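Local coordinates for protein glutaredoxin (Methanosarcina mazei, PDB 3NZN) that probably catalyses thiol-disulfide exchange as a small glutaredoxin of the thioredoxin superfamily, reducing disulfides of partner proteins through a redox-active cysteine pair, at residues Lys10-His15 with Asp55-Lys60; Ile25-Ser30 with Thr80-Asp85. All coordinates share one frame; numbering follows the deposited sequence.

Contact 1 (Lys10-His15 with Asp55-Lys60); sequences KDRGNH and DRLEGK. With SO4 (sulfate ion), chain E; SO4 (sulfate ion), chain F.
R56 reaches from the turn after strand 49-53 to the start of strand 10-15, a strand-to-loop contact near the edge of the sheet, made by one firm hydrogen bond and van der Waals packing round D11. R56 NH1 donates to K10 O at 2.8 Å, with an N-H...O angle of 166°. The oxygen lies in the guanidinium plane, at its edge, and the donor meets a lone pair in the carbonyl plane. The arginine's aliphatic part packs too: R56 CB rests on D11 CB at 3.6 Å. Beside it, L57 sends CD2 across D11 at about a right angle, 3.5 Å from D11 OD2. R12 follows D11 at a classic beta bulge, where both residues face A3; its NH2 is 3.1 Å from D11 OD1, a salt bridge of charges alone because the oxygen lies well out of the guanidinium plane, and NH1 pairs with E61 of helix 59-72. K10 CG stands anti to the backbone N (chi1 -174°), and the chain runs toward H15: K10 NZ and H15 NE2 hold one sulfate, probably from the crystallisation liquor, together with Y51 OH, which also bonds K10 NZ. K60 N donates to O4 of a second sulfate at 2.8 Å. This is the strand-to-helix connection of a thioredoxin-like fold, joined to strand 10-15, which precedes the glutaredoxin core strand 24-28 in the chain.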
# COMPACT_ATOMS: atom_id res chain seq x y z
N LYS A 10 -6.39 10.99 11.86
CA LYS A 10 -7.66 10.93 11.23
C LYS A 10 -7.65 9.98 10.05
O LYS A 10 -6.78 10.13 9.17
CB LYS A 10 -8.13 12.33 10.80
CG LYS A 10 -9.55 12.33 10.26
CD LYS A 10 -10.04 13.68 9.95
CE LYS A 10 -9.30 14.36 8.82
NZ LYS A 10 -9.83 15.78 8.63
N ASP A 11 -8.55 9.00 10.05
CA ASP A 11 -8.55 8.04 8.97
C ASP A 11 -9.87 8.03 8.14
O ASP A 11 -9.92 7.44 7.12
CB ASP A 11 -8.14 6.62 9.42
CG ASP A 11 -9.07 6.04 10.45
OD1 ASP A 11 -10.11 6.57 10.83
OD2 ASP A 11 -8.64 4.96 10.97
N ARG A 12 -10.91 8.74 8.64
CA ARG A 12 -12.23 8.78 7.96
C ARG A 12 -12.93 9.99 8.44
O ARG A 12 -12.79 10.41 9.56
CB ARG A 12 -13.09 7.60 8.40
CG ARG A 12 -12.70 6.19 8.26
CD ARG A 12 -13.76 5.24 8.82
NE ARG A 12 -13.10 4.03 9.28
CZ ARG A 12 -12.60 3.90 10.52
NH1 ARG A 12 -12.14 2.77 10.90
NH2 ARG A 12 -12.62 4.87 11.42
N GLY A 13 -13.77 10.55 7.56
CA GLY A 13 -14.76 11.58 7.92
C GLY A 13 -16.06 11.31 7.21
O GLY A 13 -16.10 10.81 6.13
N ASN A 14 -17.13 11.81 7.84
CA ASN A 14 -18.49 11.71 7.29
C ASN A 14 -19.19 13.04 7.44
O ASN A 14 -19.43 13.44 8.52
CB ASN A 14 -19.30 10.61 8.08
CG ASN A 14 -18.71 9.14 7.98
OD1 ASN A 14 -17.59 8.89 7.68
ND2 ASN A 14 -19.62 8.19 8.16
N HIS A 15 -19.41 13.64 6.30
CA HIS A 15 -20.14 14.90 6.29
C HIS A 15 -21.59 14.58 5.96
O HIS A 15 -21.91 14.20 4.83
CB HIS A 15 -19.55 15.83 5.24
CG HIS A 15 -18.16 16.24 5.59
ND1 HIS A 15 -17.64 17.44 5.19
CD2 HIS A 15 -17.19 15.63 6.32
CE1 HIS A 15 -16.40 17.55 5.64
NE2 HIS A 15 -16.11 16.47 6.34
N ASP A 55 -4.36 4.79 3.58
CA ASP A 55 -3.02 4.60 4.16
C ASP A 55 -3.03 4.80 5.63
O ASP A 55 -2.00 4.45 6.27
CB ASP A 55 -2.09 5.59 3.57
CG ASP A 55 -2.48 7.02 3.84
OD1 ASP A 55 -3.63 7.43 3.55
OD2 ASP A 55 -1.66 7.84 4.21
N ARG A 56 -4.08 5.25 6.29
CA ARG A 56 -4.19 5.38 7.71
C ARG A 56 -4.94 4.25 8.36
O ARG A 56 -5.15 4.25 9.53
CB ARG A 56 -4.75 6.75 8.10
CG ARG A 56 -3.76 7.82 7.80
CD ARG A 56 -4.11 9.10 8.34
NE ARG A 56 -3.02 10.06 8.18
CZ ARG A 56 -3.30 11.37 8.26
NH1 ARG A 56 -4.51 11.74 8.56
NH2 ARG A 56 -2.35 12.27 8.08
N LEU A 57 -5.35 3.29 7.56
CA LEU A 57 -6.06 2.14 8.10
C LEU A 57 -5.09 1.02 8.37
O LEU A 57 -4.07 0.93 7.72
CB LEU A 57 -7.14 1.70 7.13
CG LEU A 57 -8.25 2.69 6.78
CD1 LEU A 57 -9.08 2.09 5.67
CD2 LEU A 57 -9.11 3.06 8.02
N GLU A 58 -5.56 0.07 9.17
CA GLU A 58 -4.84 -1.05 9.66
C GLU A 58 -5.66 -2.31 9.52
O GLU A 58 -6.86 -2.25 9.58
CB GLU A 58 -4.59 -0.83 11.17
CG GLU A 58 -3.51 0.20 11.47
CD GLU A 58 -4.04 1.54 11.95
OE1 GLU A 58 -4.76 1.68 13.04
OE2 GLU A 58 -3.68 2.49 11.24
N GLY A 59 -4.97 -3.46 9.48
CA GLY A 59 -5.59 -4.73 9.61
C GLY A 59 -6.75 -4.92 8.69
O GLY A 59 -6.67 -4.57 7.49
N LYS A 60 -7.85 -5.48 9.20
CA LYS A 60 -8.93 -5.88 8.38
C LYS A 60 -9.57 -4.65 7.73
O LYS A 60 -10.13 -4.74 6.63
CB LYS A 60 -9.99 -6.66 9.18
CG LYS A 60 -9.49 -7.99 9.70
CD LYS A 60 -10.16 -8.45 11.05
CE LYS A 60 -9.38 -9.59 11.67
NZ LYS A 60 -9.13 -10.66 10.61
S SO4 E . -7.97 -5.83 12.82
O1 SO4 E . -8.79 -6.67 13.73
O2 SO4 E . -8.84 -4.82 12.18
O3 SO4 E . -6.86 -5.12 13.54
O4 SO4 E . -7.41 -6.60 11.72
S SO4 F . -13.55 16.63 9.10
O1 SO4 F . -14.56 16.28 10.16
O2 SO4 F . -13.75 18.03 8.71
O3 SO4 F . -12.25 16.47 9.57
O4 SO4 F . -13.97 15.73 7.97

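Contact 2 (Ile25-Ser30 with Thr80-Asp85); sequences IMYGLS and TTIIND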
# COMPACT_ATOMS: atom_id res chain seq x y z
N ILE A 25 -18.84 8.17 -1.40
CA ILE A 25 -17.63 7.87 -0.61
C ILE A 25 -16.38 8.04 -1.48
O ILE A 25 -16.30 7.55 -2.52
CB ILE A 25 -17.71 6.50 0.06
CG1 ILE A 25 -16.45 6.25 0.92
CG2 ILE A 25 -17.85 5.46 -0.91
CD1 ILE A 25 -16.72 5.28 2.01
N MET A 26 -15.49 8.88 -0.95
CA MET A 26 -14.19 9.06 -1.58
C MET A 26 -13.10 8.26 -0.81
O MET A 26 -12.91 8.48 0.32
CB MET A 26 -13.77 10.54 -1.63
CG MET A 26 -12.42 10.78 -2.41
SD MET A 26 -11.50 12.35 -2.02
CE MET A 26 -12.75 12.99 -0.99
N TYR A 27 -12.52 7.29 -1.52
CA TYR A 27 -11.29 6.63 -1.04
C TYR A 27 -10.07 7.41 -1.53
O TYR A 27 -9.91 7.62 -2.64
CB TYR A 27 -11.24 5.18 -1.49
CG TYR A 27 -12.33 4.37 -0.85
CD1 TYR A 27 -12.14 3.75 0.38
CD2 TYR A 27 -13.55 4.18 -1.48
CE1 TYR A 27 -13.15 3.00 0.97
CE2 TYR A 27 -14.56 3.42 -0.87
CZ TYR A 27 -14.35 2.86 0.32
OH TYR A 27 -15.42 2.13 0.80
N GLY A 28 -9.25 7.78 -0.54
CA GLY A 28 -8.07 8.55 -0.87
C GLY A 28 -6.85 8.14 -0.03
O GLY A 28 -6.92 7.16 0.73
N LEU A 29 -5.80 8.90 -0.14
CA LEU A 29 -4.62 8.78 0.72
C LEU A 29 -4.44 10.11 1.45
O LEU A 29 -4.74 11.16 0.88
CB LEU A 29 -3.37 8.49 -0.13
CG LEU A 29 -3.40 7.25 -1.01
CD1 LEU A 29 -2.18 7.09 -1.88
CD2 LEU A 29 -3.73 5.96 -0.27
N SER A 30 -3.91 10.08 2.65
CA SER A 30 -3.70 11.25 3.41
C SER A 30 -2.72 12.28 2.80
O SER A 30 -2.78 13.44 3.05
CB SER A 30 -3.37 10.91 4.84
OG SER A 30 -2.05 10.36 4.89
N THR A 80 -10.58 7.44 -5.58
CA THR A 80 -11.71 6.73 -6.20
C THR A 80 -12.94 7.17 -5.39
O THR A 80 -13.07 6.95 -4.21
CB THR A 80 -11.56 5.24 -6.15
OG1 THR A 80 -10.42 4.84 -6.92
CG2 THR A 80 -12.69 4.54 -6.70
N THR A 81 -13.89 7.81 -6.15
CA THR A 81 -15.13 8.30 -5.56
C THR A 81 -16.26 7.45 -6.07
O THR A 81 -16.40 7.32 -7.30
CB THR A 81 -15.33 9.81 -5.95
OG1 THR A 81 -14.24 10.55 -5.46
CG2 THR A 81 -16.63 10.29 -5.24
N ILE A 82 -16.99 6.85 -5.19
CA ILE A 82 -18.06 5.89 -5.54
C ILE A 82 -19.38 6.54 -5.15
O ILE A 82 -19.64 6.87 -4.01
CB ILE A 82 -17.86 4.52 -4.86
CG1 ILE A 82 -16.46 3.95 -5.18
CG2 ILE A 82 -18.96 3.57 -5.38
CD1 ILE A 82 -16.00 2.83 -4.22
N ILE A 83 -20.26 6.66 -6.16
CA ILE A 83 -21.50 7.39 -6.04
C ILE A 83 -22.68 6.41 -6.21
O ILE A 83 -22.80 5.74 -7.20
CB ILE A 83 -21.62 8.51 -7.11
CG1 ILE A 83 -20.49 9.49 -6.92
CG2 ILE A 83 -23.02 9.23 -7.04
CD1 ILE A 83 -20.28 10.50 -8.00
N ASN A 84 -23.45 6.33 -5.11
CA ASN A 84 -24.67 5.50 -5.06
C ASN A 84 -24.40 4.05 -5.41
O ASN A 84 -25.26 3.38 -5.91
CB ASN A 84 -25.79 6.08 -5.90
CG ASN A 84 -26.08 7.53 -5.60
OD1 ASN A 84 -26.17 7.90 -4.43
ND2 ASN A 84 -26.16 8.34 -6.58
N ASP A 85 -23.23 3.59 -5.05
CA ASP A 85 -22.79 2.17 -5.24
C ASP A 85 -22.83 1.81 -6.69
O ASP A 85 -22.94 0.60 -7.00
CB ASP A 85 -23.63 1.23 -4.40
CG ASP A 85 -22.94 -0.08 -4.08
OD1 ASP A 85 -21.72 -0.12 -4.09
OD2 ASP A 85 -23.70 -1.05 -3.82
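T80 O is gripped from strand 24-28 by Y27 N, which donates to it at 2.8 Å (156°), and by M26 CA, a CA-H...O contact at 3.6 Å. This is the antiparallel pairing of strands 24-28 and 77-83 within the central sheet of the thioredoxin-like fold; the short segments run at 164° to each other. I25 with I82 and Y27 with T80 are hydrogen-bonded pairs, each closed by two bonds: I82 N gives to I25 O at 2.8 Å and I25 N returns to I82 O, while T80 N gives to Y27 O. T81 CA adds a CA-H...O contact to I25 O at 3.3 Å. M26 with T81 lies between them as the non-hydrogen-bonded pair, where the CA atoms come to 4.2 Å.

The two faces of the sheet are filled differently. On the face of Y27 and I82, covered by helix 59-72, I25 and I82 lie side by side and point the same way, CG2 of I25 4.1 Å from CB of I82. Y27 is turned with CG beside its backbone N and anti to the carbonyl carbon (chi1 -66°), which brings the CD2-CE2 side of the ring up obliquely against the I82 CD1 methyl, while T80 O comes to the ring edge near its plane. On the other face M26 and T81 point to helix 33-45, M26 packing on T38, K39 and L42, and T81 on T38. M26 also touches the CxxC region at the start of that helix, where C32 and C35 form a disulfide, so this pairing packs against the probable redox site. T80 OG1 is bonded to S77 O and N73 ND2. Along the contact itself, M26 CG stops 3.6 Å from T81 OG1, and the I82 CD1 methyl meets Y27 CE2 at 3.7 Å.

Contacts 1 and 2 belong to the same mixed sheet, their centres about 12 Å apart, and strand 49-53 lies between strand 10-15 and strand 24-28. They meet directly where the ends of 25-30 and 55-60 come together: D55 OD2 is 2.6 Å from S30 OG, a probable hydrogen bond, and D55 OD1 packs 3.3 Å from L29 CA. R56 NE also comes within 3.4 Å of S30 OG, so the arginine of contact 1 borders the loop that leaves contact 2. The 55-60 turn thus touches L29 and S30, which precede C32 of the C32-C35 disulfide in the chain, while the sulfates sit on contact 1.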